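Local atomic coordinates of EDD domain protein, DegV family (Ruminococcus gnavus, PDB entry 3JR7), a protein that is of unknown biochemical role but, as a member of the DegV family, probably binds a lipid such as a fatty acid. Residues Ser76-Thr80 with Thr185-Asn189; Ser138-Gly142 with Ile294-Val298; Ile25-Cys29 with Val101-Ser105; Thr176-Leu180 with Met233-Val237; Ile248-Cys254 with Ser275-Thr281. All coordinates share one frame; numbering follows the deposited sequence.

Interaction 1 (Ser76-Thr80 with Thr185-Asn189)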
# COMPACT_ATOMS: atom_id res chain seq x y z
N SER A 76 20.33 14.45 -2.25
CA SER A 76 19.61 13.94 -3.40
C SER A 76 18.43 13.02 -2.96
O SER A 76 18.44 12.30 -1.96
CB SER A 76 20.55 13.21 -4.33
OG SER A 76 21.22 12.22 -3.58
N CYS A 77 17.39 13.11 -3.76
CA CYS A 77 16.17 12.39 -3.59
C CYS A 77 16.36 10.85 -3.65
O CYS A 77 17.12 10.34 -4.47
CB CYS A 77 15.30 12.87 -4.73
SG CYS A 77 13.73 12.27 -4.61
N ALA A 78 15.70 10.10 -2.76
CA ALA A 78 15.79 8.63 -2.80
C ALA A 78 15.22 8.07 -4.12
O ALA A 78 14.38 8.69 -4.75
CB ALA A 78 15.07 8.02 -1.60
N LYS A 79 15.72 6.91 -4.54
CA LYS A 79 15.22 6.20 -5.74
C LYS A 79 14.84 4.83 -5.26
O LYS A 79 15.34 4.38 -4.23
CB LYS A 79 16.29 6.06 -6.83
CG LYS A 79 16.77 7.37 -7.47
CD LYS A 79 15.63 8.27 -8.00
CE LYS A 79 15.93 9.75 -7.73
NZ LYS A 79 14.96 10.73 -8.35
N THR A 80 13.94 4.17 -5.99
CA THR A 80 13.46 2.85 -5.57
C THR A 80 13.42 1.91 -6.79
O THR A 80 13.46 2.37 -7.94
CB THR A 80 12.10 2.96 -4.86
OG1 THR A 80 11.13 3.62 -5.69
CG2 THR A 80 12.25 3.74 -3.52
N THR A 185 9.43 13.68 -2.86
CA THR A 185 9.93 12.38 -3.36
C THR A 185 8.97 11.83 -4.43
O THR A 185 9.41 11.41 -5.51
CB THR A 185 10.15 11.38 -2.23
OG1 THR A 185 10.89 12.04 -1.18
CG2 THR A 185 10.96 10.13 -2.72
N LEU A 186 7.67 11.92 -4.18
CA LEU A 186 6.66 11.57 -5.19
C LEU A 186 6.79 12.44 -6.45
O LEU A 186 6.72 11.95 -7.59
CB LEU A 186 5.23 11.64 -4.62
CG LEU A 186 4.78 10.46 -3.71
CD1 LEU A 186 3.55 10.85 -2.85
CD2 LEU A 186 4.56 9.10 -4.51
N ARG A 187 6.98 13.74 -6.24
CA ARG A 187 7.03 14.66 -7.38
C ARG A 187 8.26 14.38 -8.22
O ARG A 187 8.17 14.16 -9.43
CB ARG A 187 7.02 16.11 -6.88
CG ARG A 187 7.38 17.16 -7.95
CD ARG A 187 6.29 17.37 -8.97
NE ARG A 187 5.07 17.89 -8.34
CZ ARG A 187 3.87 18.00 -8.94
NH1 ARG A 187 3.69 17.63 -10.20
NH2 ARG A 187 2.85 18.48 -8.24
N LYS A 188 9.41 14.33 -7.57
CA LYS A 188 10.69 14.20 -8.24
C LYS A 188 10.85 12.83 -8.91
O LYS A 188 11.51 12.70 -9.95
CB LYS A 188 11.85 14.52 -7.27
CG LYS A 188 11.97 16.06 -6.88
CD LYS A 188 10.67 16.68 -6.22
CE LYS A 188 10.61 18.22 -6.07
NZ LYS A 188 9.27 18.72 -5.54
N ASN A 189 10.24 11.79 -8.35
CA ASN A 189 10.30 10.46 -9.01
C ASN A 189 9.17 10.21 -10.02
O ASN A 189 9.00 9.08 -10.50
CB ASN A 189 10.39 9.33 -7.96
CG ASN A 189 11.70 9.33 -7.21
OD1 ASN A 189 12.44 10.29 -7.27
ND2 ASN A 189 11.97 8.28 -6.48

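Interaction 2 (Ser138-Gly142 with Ile294-Val298)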
# COMPACT_ATOMS: atom_id res chain seq x y z
N SER A 138 -3.32 1.11 -5.72
CA SER A 138 -3.12 1.73 -4.44
C SER A 138 -1.66 1.51 -4.00
O SER A 138 -0.79 1.26 -4.84
CB SER A 138 -4.15 1.19 -3.42
OG SER A 138 -4.08 1.84 -2.11
N ALA A 139 -1.41 1.61 -2.69
CA ALA A 139 -0.09 1.49 -2.11
C ALA A 139 -0.31 1.23 -0.63
O ALA A 139 -1.42 1.40 -0.11
CB ALA A 139 0.70 2.80 -2.28
N SER A 140 0.75 0.82 0.05
CA SER A 140 0.81 0.82 1.51
C SER A 140 -0.34 -0.03 2.03
O SER A 140 -0.53 -1.16 1.56
CB SER A 140 0.80 2.27 2.03
OG SER A 140 0.72 2.37 3.47
N VAL A 141 -1.14 0.51 2.93
CA VAL A 141 -2.22 -0.21 3.57
C VAL A 141 -3.39 -0.57 2.63
O VAL A 141 -4.21 -1.45 2.96
CB VAL A 141 -2.77 0.47 4.88
CG1 VAL A 141 -1.79 0.26 6.06
CG2 VAL A 141 -3.11 1.94 4.64
N GLY A 142 -3.45 0.06 1.47
CA GLY A 142 -4.36 -0.44 0.40
C GLY A 142 -4.02 -1.91 0.07
O GLY A 142 -4.89 -2.76 -0.03
N ILE A 294 0.55 10.62 6.46
CA ILE A 294 -0.61 9.86 6.87
C ILE A 294 -1.30 9.35 5.60
O ILE A 294 -1.54 10.11 4.67
CB ILE A 294 -1.60 10.70 7.65
CG1 ILE A 294 -1.01 11.10 8.99
CG2 ILE A 294 -2.89 9.92 7.90
CD1 ILE A 294 -0.93 9.90 10.02
N ILE A 295 -1.59 8.06 5.58
CA ILE A 295 -2.30 7.41 4.50
C ILE A 295 -3.54 6.75 5.09
O ILE A 295 -3.44 6.03 6.10
CB ILE A 295 -1.40 6.34 3.84
CG1 ILE A 295 -0.13 6.99 3.26
CG2 ILE A 295 -2.19 5.54 2.75
CD1 ILE A 295 1.01 6.03 3.15
N VAL A 296 -4.69 6.94 4.46
CA VAL A 296 -5.91 6.27 4.87
C VAL A 296 -6.57 5.52 3.72
O VAL A 296 -6.68 6.04 2.61
CB VAL A 296 -6.95 7.30 5.38
CG1 VAL A 296 -8.23 6.61 5.78
CG2 VAL A 296 -6.33 8.19 6.57
N VAL A 297 -7.01 4.29 4.01
CA VAL A 297 -7.73 3.47 3.07
C VAL A 297 -8.95 2.82 3.71
O VAL A 297 -8.86 2.31 4.81
CB VAL A 297 -6.83 2.34 2.49
CG1 VAL A 297 -7.61 1.48 1.51
CG2 VAL A 297 -5.62 2.93 1.79
N VAL A 298 -10.07 2.82 2.98
CA VAL A 298 -11.24 2.02 3.32
C VAL A 298 -12.04 1.57 2.02
O VAL A 298 -11.91 2.32 0.97
CB VAL A 298 -12.14 2.77 4.32
CG1 VAL A 298 -12.73 4.07 3.70
CG2 VAL A 298 -13.21 1.84 4.91

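Interaction 3 (Ile25-Cys29 with Val101-Ser105)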
# COMPACT_ATOMS: atom_id res chain seq x y z
N ILE A 25 1.27 -13.34 -1.39
CA ILE A 25 2.51 -12.64 -1.58
C ILE A 25 2.18 -11.15 -1.78
O ILE A 25 1.35 -10.81 -2.59
CB ILE A 25 3.23 -13.14 -2.84
CG1 ILE A 25 3.51 -14.66 -2.73
CG2 ILE A 25 4.51 -12.33 -3.10
CD1 ILE A 25 3.86 -15.28 -4.03
N VAL A 26 2.86 -10.29 -1.07
CA VAL A 26 2.62 -8.86 -1.11
C VAL A 26 3.95 -8.18 -1.32
O VAL A 26 4.94 -8.54 -0.65
CB VAL A 26 2.00 -8.39 0.21
CG1 VAL A 26 1.62 -6.89 0.14
CG2 VAL A 26 0.77 -9.25 0.54
N ASP A 27 4.05 -7.21 -2.24
CA ASP A 27 5.30 -6.49 -2.34
C ASP A 27 5.51 -5.66 -1.07
O ASP A 27 4.58 -5.46 -0.29
CB ASP A 27 5.47 -5.67 -3.63
CG ASP A 27 4.54 -4.45 -3.72
OD1 ASP A 27 4.20 -3.81 -2.69
OD2 ASP A 27 4.22 -4.09 -4.87
N SER A 28 6.75 -5.24 -0.82
CA SER A 28 7.13 -4.80 0.54
C SER A 28 6.47 -3.45 0.90
O SER A 28 6.42 -3.06 2.03
CB SER A 28 8.64 -4.71 0.66
OG SER A 28 9.15 -3.74 -0.20
N CYS A 29 5.93 -2.76 -0.09
CA CYS A 29 5.20 -1.52 0.20
C CYS A 29 4.02 -1.78 1.12
O CYS A 29 3.73 -0.98 2.02
CB CYS A 29 4.77 -0.82 -1.10
SG CYS A 29 4.06 0.80 -0.77
N VAL A 101 -1.15 -12.69 -5.45
CA VAL A 101 -0.08 -11.69 -5.38
C VAL A 101 -0.72 -10.30 -5.32
O VAL A 101 -1.65 -10.01 -6.10
CB VAL A 101 0.87 -11.81 -6.60
CG1 VAL A 101 2.18 -10.97 -6.39
CG2 VAL A 101 1.21 -13.27 -6.89
N VAL A 102 -0.27 -9.46 -4.40
CA VAL A 102 -0.83 -8.11 -4.25
C VAL A 102 0.28 -7.11 -4.42
O VAL A 102 1.30 -7.21 -3.73
CB VAL A 102 -1.45 -7.91 -2.88
CG1 VAL A 102 -2.05 -6.44 -2.78
CG2 VAL A 102 -2.52 -8.98 -2.63
N THR A 103 0.13 -6.19 -5.36
CA THR A 103 1.17 -5.23 -5.70
C THR A 103 0.70 -3.81 -5.63
O THR A 103 -0.50 -3.52 -5.68
CB THR A 103 1.75 -5.44 -7.15
OG1 THR A 103 0.82 -5.01 -8.14
CG2 THR A 103 2.16 -6.91 -7.38
N LEU A 104 1.67 -2.92 -5.51
CA LEU A 104 1.51 -1.51 -5.82
C LEU A 104 0.73 -1.29 -7.12
O LEU A 104 0.85 -2.07 -8.06
CB LEU A 104 2.90 -0.88 -6.00
CG LEU A 104 3.68 -0.44 -4.77
CD1 LEU A 104 5.20 -0.48 -5.08
CD2 LEU A 104 3.22 0.93 -4.31
N SER A 105 0.01 -0.18 -7.18
CA SER A 105 -0.58 0.30 -8.41
C SER A 105 0.34 0.18 -9.60
O SER A 105 1.52 0.67 -9.60
CB SER A 105 -0.99 1.77 -8.29
OG SER A 105 -1.45 2.24 -9.56

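Interaction 4 (Thr176-Leu180 with Met233-Val237)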
# COMPACT_ATOMS: atom_id res chain seq x y z
N THR A 176 -8.18 5.35 -1.63
CA THR A 176 -7.00 5.72 -0.86
C THR A 176 -6.89 7.24 -0.81
O THR A 176 -7.18 7.96 -1.79
CB THR A 176 -5.72 5.18 -1.56
OG1 THR A 176 -5.87 3.78 -1.74
CG2 THR A 176 -4.40 5.47 -0.74
N TYR A 177 -6.43 7.72 0.33
CA TYR A 177 -6.27 9.16 0.59
C TYR A 177 -5.01 9.37 1.38
O TYR A 177 -4.64 8.51 2.17
CB TYR A 177 -7.45 9.65 1.44
CG TYR A 177 -8.79 9.28 0.88
CD1 TYR A 177 -9.52 10.19 0.13
CD2 TYR A 177 -9.34 8.02 1.11
CE1 TYR A 177 -10.75 9.84 -0.40
CE2 TYR A 177 -10.55 7.68 0.62
CZ TYR A 177 -11.26 8.60 -0.13
OH TYR A 177 -12.48 8.24 -0.64
N PHE A 178 -4.35 10.50 1.18
CA PHE A 178 -3.19 10.81 1.99
C PHE A 178 -2.93 12.29 2.10
O PHE A 178 -3.33 13.08 1.23
CB PHE A 178 -1.94 10.08 1.52
CG PHE A 178 -1.48 10.39 0.12
CD1 PHE A 178 -0.39 11.21 -0.10
CD2 PHE A 178 -2.02 9.73 -0.96
CE1 PHE A 178 0.12 11.40 -1.38
CE2 PHE A 178 -1.54 9.93 -2.26
CZ PHE A 178 -0.50 10.76 -2.48
N VAL A 179 -2.25 12.64 3.18
CA VAL A 179 -1.70 13.97 3.41
C VAL A 179 -0.26 13.79 3.92
O VAL A 179 0.00 13.03 4.89
CB VAL A 179 -2.52 14.78 4.46
CG1 VAL A 179 -1.87 16.14 4.70
CG2 VAL A 179 -3.97 14.97 4.02
N LEU A 180 0.66 14.47 3.26
CA LEU A 180 2.06 14.42 3.61
C LEU A 180 2.55 15.79 4.05
O LEU A 180 1.95 16.79 3.70
CB LEU A 180 2.90 14.01 2.40
CG LEU A 180 2.43 12.73 1.70
CD1 LEU A 180 3.45 12.35 0.60
CD2 LEU A 180 2.19 11.61 2.70
N MSE A 233 -9.43 15.80 4.93
CA MSE A 233 -9.21 14.40 4.50
C MSE A 233 -10.33 13.49 5.03
O MSE A 233 -10.94 12.75 4.24
CB MSE A 233 -7.85 13.84 4.93
CG MSE A 233 -7.68 12.40 4.42
SE MSE A 233 -5.90 11.75 4.58
CE MSE A 233 -5.07 13.44 4.14
N ALA A 234 -10.61 13.59 6.33
CA ALA A 234 -11.74 12.85 6.96
C ALA A 234 -13.05 13.07 6.23
O ALA A 234 -13.78 12.12 6.03
CB ALA A 234 -11.91 13.21 8.47
N ASP A 235 -13.35 14.31 5.86
CA ASP A 235 -14.55 14.61 5.11
C ASP A 235 -14.49 13.91 3.75
O ASP A 235 -15.51 13.36 3.33
CB ASP A 235 -14.78 16.10 4.91
CG ASP A 235 -15.06 16.84 6.20
OD1 ASP A 235 -15.56 16.22 7.17
OD2 ASP A 235 -14.79 18.06 6.24
N CYS A 236 -13.35 13.95 3.05
CA CYS A 236 -13.27 13.31 1.72
C CYS A 236 -13.54 11.82 1.82
O CYS A 236 -14.30 11.24 1.02
CB CYS A 236 -11.92 13.50 1.09
SG CYS A 236 -11.57 15.16 0.56
N VAL A 237 -12.93 11.18 2.81
CA VAL A 237 -13.11 9.74 3.00
C VAL A 237 -14.58 9.46 3.24
O VAL A 237 -15.17 8.56 2.61
CB VAL A 237 -12.31 9.20 4.19
CG1 VAL A 237 -12.58 7.73 4.35
CG2 VAL A 237 -10.81 9.52 4.04
O HOH W 1 -13.84 6.52 1.09

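Interaction 5 (Ile248-Cys254 with Ser275-Thr281)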
# COMPACT_ATOMS: atom_id res chain seq x y z
N ILE A 248 -13.09 -2.67 6.74
CA ILE A 248 -12.03 -2.41 7.68
C ILE A 248 -11.34 -1.14 7.19
O ILE A 248 -11.08 -0.97 5.99
CB ILE A 248 -11.06 -3.60 7.76
CG1 ILE A 248 -11.82 -4.87 8.19
CG2 ILE A 248 -9.90 -3.29 8.67
CD1 ILE A 248 -10.89 -6.12 8.47
N LEU A 249 -11.08 -0.21 8.11
CA LEU A 249 -10.37 1.00 7.76
C LEU A 249 -8.93 0.88 8.24
O LEU A 249 -8.66 0.43 9.33
CB LEU A 249 -11.07 2.22 8.37
CG LEU A 249 -10.41 3.54 7.96
CD1 LEU A 249 -11.47 4.59 7.53
CD2 LEU A 249 -9.54 4.00 9.10
N ALA A 250 -8.00 1.28 7.39
CA ALA A 250 -6.60 1.19 7.71
C ALA A 250 -5.95 2.54 7.62
O ALA A 250 -6.26 3.35 6.73
CB ALA A 250 -5.86 0.17 6.78
N ILE A 251 -5.04 2.77 8.56
CA ILE A 251 -4.25 4.00 8.61
C ILE A 251 -2.76 3.67 8.74
O ILE A 251 -2.36 2.95 9.64
CB ILE A 251 -4.67 4.90 9.78
CG1 ILE A 251 -6.13 5.30 9.67
CG2 ILE A 251 -3.82 6.17 9.83
CD1 ILE A 251 -6.73 5.71 10.98
N ALA A 252 -1.94 4.17 7.83
CA ALA A 252 -0.51 4.06 7.99
C ALA A 252 0.03 5.45 8.25
O ALA A 252 -0.44 6.43 7.67
CB ALA A 252 0.14 3.45 6.75
N HIS A 253 1.04 5.52 9.12
CA HIS A 253 1.67 6.79 9.48
C HIS A 253 3.17 6.61 9.45
O HIS A 253 3.68 5.51 9.70
CB HIS A 253 1.21 7.27 10.86
CG HIS A 253 1.83 6.51 11.98
ND1 HIS A 253 1.31 5.33 12.47
CD2 HIS A 253 2.96 6.74 12.68
CE1 HIS A 253 2.09 4.88 13.45
NE2 HIS A 253 3.10 5.71 13.58
N CYS A 254 3.86 7.69 9.08
CA CYS A 254 5.31 7.69 9.10
C CYS A 254 5.80 8.57 10.26
O CYS A 254 5.88 9.78 10.12
CB CYS A 254 5.84 8.26 7.79
SG CYS A 254 7.65 8.17 7.70
N SER A 275 -14.08 -2.39 11.71
CA SER A 275 -12.95 -2.24 12.59
C SER A 275 -11.92 -1.38 11.87
O SER A 275 -12.04 -1.09 10.67
CB SER A 275 -12.32 -3.61 12.94
OG SER A 275 -11.82 -4.26 11.79
N SER A 276 -10.91 -0.96 12.62
CA SER A 276 -9.80 -0.24 12.02
C SER A 276 -8.48 -0.57 12.70
O SER A 276 -8.44 -1.07 13.83
CB SER A 276 -10.06 1.27 12.06
OG SER A 276 -10.00 1.76 13.40
N PHE A 277 -7.40 -0.27 12.00
CA PHE A 277 -6.13 -0.41 12.59
C PHE A 277 -5.16 0.59 12.04
O PHE A 277 -5.38 1.15 10.95
CB PHE A 277 -5.63 -1.84 12.37
CG PHE A 277 -5.38 -2.19 10.94
CD1 PHE A 277 -4.16 -1.90 10.34
CD2 PHE A 277 -6.36 -2.83 10.20
CE1 PHE A 277 -3.92 -2.23 9.02
CE2 PHE A 277 -6.10 -3.20 8.84
CZ PHE A 277 -4.90 -2.88 8.27
N ILE A 278 -4.08 0.78 12.80
CA ILE A 278 -3.00 1.70 12.48
C ILE A 278 -1.69 0.95 12.39
O ILE A 278 -1.41 0.07 13.23
CB ILE A 278 -2.88 2.79 13.60
CG1 ILE A 278 -4.15 3.66 13.67
CG2 ILE A 278 -1.68 3.64 13.38
CD1 ILE A 278 -4.16 4.66 14.86
N VAL A 279 -0.88 1.28 11.39
CA VAL A 279 0.45 0.67 11.22
C VAL A 279 1.49 1.70 10.89
O VAL A 279 1.18 2.77 10.33
CB VAL A 279 0.53 -0.36 10.08
CG1 VAL A 279 -0.17 -1.55 10.48
CG2 VAL A 279 -0.01 0.23 8.72
N ASP A 280 2.74 1.36 11.20
CA ASP A 280 3.90 2.12 10.79
C ASP A 280 4.15 1.86 9.34
O ASP A 280 4.01 0.72 8.88
CB ASP A 280 5.15 1.74 11.58
CG ASP A 280 5.03 2.13 13.05
OD1 ASP A 280 5.14 3.32 13.34
OD2 ASP A 280 4.73 1.26 13.88
N THR A 281 4.54 2.89 8.63
CA THR A 281 4.83 2.75 7.20
C THR A 281 6.02 1.80 6.92
O THR A 281 7.04 1.78 7.64
CB THR A 281 5.13 4.08 6.56
OG1 THR A 281 6.04 4.82 7.38
CG2 THR A 281 3.87 4.90 6.32

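Interaction 1 (Ser76-Thr80 with Thr185-Asn189)
The carboxamide of N189 is the flat group at the centre of this contact. K79 NZ approaches from one side of its plane and C77 SG lies on the other. A78 O sits at its N-H edge. The contact bridges the two alpha/beta halves of the DegV fold: strand 79-81 belongs to the first sheet, and helix 184-188 follows strand 176-179 of the second. N189 is the first residue to leave that helix.

N189 ND2 donates to A78 O at 3.0 Å. The bond is nearly straight, 164°, and the acceptor lies close to the amide plane. N189 ND2 also bonds Y288 OH. N189 OD1 takes a hydrogen bond from K79 NZ at 2.8 Å. This donor stands above the carbonyl plane, 41° out of it, and is not on a lone pair. K79 CB points away from the helix, but the chain bends at chi2 and chi3 and brings NZ back. Together the two bonds fix the rotation of the amide and which end is oxygen.

C77 supplies the apolar part. With SG anti to the backbone N, chi1 -173°, C77 extends to the last helical turn. There it meets T185 CG2 and K188 CB, each 4.0 Å from SG. The polar ends of these two point elsewhere: T185 OG1 bonds N290 and K188 NZ forms a salt bridge with D184. T80, next along the strand, lines the ligand pocket and bonds Y288 as well. C77 SG is 3.6 Å from N189 OD1.

Interaction 2 (Ser138-Gly142 with Ile294-Val298)
The backbone makes a tight turn beside strand 294-297: the CA atoms of G142 and V297 come within 5.8 Å, and S140 has a positive phi of 58° just before helix 141-155 begins. G142 N bonds back to A139 O at 2.9 Å and closes the turn. No hydrogen bond crosses between the segments. The contact is buried and mostly apolar.

V297 CG2 is its centre. It packs 3.6 Å from G142 N. A CB on G142 would run into S138 OG of the same turn, so it is the turn, not V297, that has no place for a side chain. V297 CG2 also meets V141 CG2 at 3.9 Å, the two valines passing each other head to foot. The first torsion of V141, -75°, puts its CG2 between the backbone N and the carbonyl carbon. From there the methyl reaches I295 CG2 too, at 4.2 Å. The end of I295 reaches back to S140, with CD1 3.7 Å from S140 OG. That hydroxyl is satisfied by E31, and S138 OG by T176. S140 is the N-cap residue of helix 141-155, but its hydroxyl does not cap it.

S138, A139 and I295 line the pocket that holds a bound polyether. The molecule probably comes from the crystallisation liquor, but it marks a site consistent with lipid binding. Around this, strand 294-297 lies between strands 176-179 and 248-253. I295 and V297 face the start of helix 141-155, while I294 and V296 turn to helix 257-270 on the other face.

Interaction 3 (Ile25-Cys29 with Val101-Ser105)
D27 OD2 accepts a hydrogen bond from L104 N at 2.9 Å, just past the last bridge between parallel strands 22-27 and 98-103. The bond is straight, 168°, and meets the syn side of the carboxylate 30° out of its plane. A first torsion of 69° sets D27 CG between the backbone N and the carbonyl carbon, which turns the carboxylate across to the neighbouring strand. OD2 has a second partner in S111 OG. OD1 takes a weak bond from C29 N.

L104 crosses D27 at about a right angle. Its CD2 ends 3.6 Å from C29 SG, which is anti to its own backbone N, chi1 -173°. The L104 side chain is also about 4 Å from the bound polyether.

Further back, V102 N bonds I25 O at 2.8 Å and D27 N bonds V102 O at 3.1 Å. I25 and V101 share one face of the sheet, V26 and V102 the other. If D27 were an alanine, L104 N and S111 OG would probably lose their shared acceptor, and the loop after the strand could shift.

The carboxylate is buried, and D27 OD1 lies near E143 OE1. Two acids so close would probably raise the proton affinity of one of them.

Interaction 4 (Thr176-Leu180 with Met233-Val237)
Y177 lays one face of its ring over V237 CG2. This CH-pi contact is 3.8 Å from V237 CG2 to the ring centroid and 19° off the ring normal. With its CG anti to the carbonyl carbon, chi1 -52°, the tyrosine points from strand 176-179 to helix 226-240. The axes of 176-179 and 233-237 run antiparallel, at 174°, and come within 9.2 Å. This is a helix packed on the face of a sheet, in the alpha/beta half formed by the C-terminal part of the chain.

C236 CB touches the ring at Y177 CE1, 4.1 Å away. M233, a selenomethionine in this entry, lies beside the root of the ring. Its CG is 4.1 Å from Y177 CB, and its SE is 3.9 Å from F178 CA. The methyl end of M233 is modelled too close to V179, so its position is doubtful. M233 also touches I208 and V296 on the neighbouring strands. T176 and F178 point off the other face of the strand and belong to the ligand pocket.

The polar end of the tyrosine is well supplied. A water donates both to Y177 OH, at 2.8 Å, and to V237 O, at 2.9 Å, and D240 OD2 also bonds Y177 OH. Were an alanine put at Y177, V237 CG2 would probably face a gap, and the water and D240 would each be left without this mate. The chemistry is thus split: the ring gives the helix an apolar seat, while its hydroxyl, taking a proton from water, probably gives its own to D240.

Interaction 5 (Ile248-Cys254 with Ser275-Thr281)
I251 O takes the shortest bond of this strand pair, 2.8 Å from V279 N. I278 CA-H also points at I251 O, with CA 3.2 Å away. Backbone bonds of the same kind, the first donated by L249 N and the last by T281 N, join strands 248-253 and 275-280 in parallel. The strands are the two ends of a beta-alpha-beta crossover through helix 257-270. Strand 275-280 is the outermost of its sheet on that side within the chain.

F277 folds over A250 of the adjacent strand. Its CG lies between the backbone N and the carbonyl carbon, chi1 65°, which places the ring face above A250 CB, 4.0 Å from the ring centroid. I248 CG2 comes to the ring edge, 3.8 Å from F277 CE2. A252 CB meets V279 CG2 on the same side, which faces helix 141-155.

The other side carries L249, I251, H253 and I278, and helix 257-270 covers much of it. H253 crosses I278 at about a right angle, with I278 CG2 at the ring edge, 3.6 Å from H253 ND1. D280 CA sits over one ring face. The D280 carboxylate lies alongside, its plane turned 60° from the ring. H253 NE2 and D280 OD1 are 3.2 Å apart, but the angle is too poor for a hydrogen bond.

The backbone therefore does the polar work of the pairing. D280 may still favour a protonated H253 through charge alone.

In the fold
Interactions 2, 4 and 5 share the second sheet. Strand 294-297 bonds strands 176-179 and 248-253, one on each side. Interactions 1 and 3 both reach the first sheet; interaction 3 meets interaction 2 directly: S138 O lies 2.9 Å from S105 N, probably a hydrogen bond. Interaction 1 is the outlying contact, its centre about 17 Å from that of the chain, and touches interaction 4 through L186. Interactions 2, 3 and 4 are buried, 1 and 5 only partly. The chemistry follows: 2 is van der Waals packing with no crossing hydrogen bond, 4 is apolar with a water at its edge, 5 rests on backbone bonds, 3 adds a buried carboxylate, and 1 depends on polar side chains.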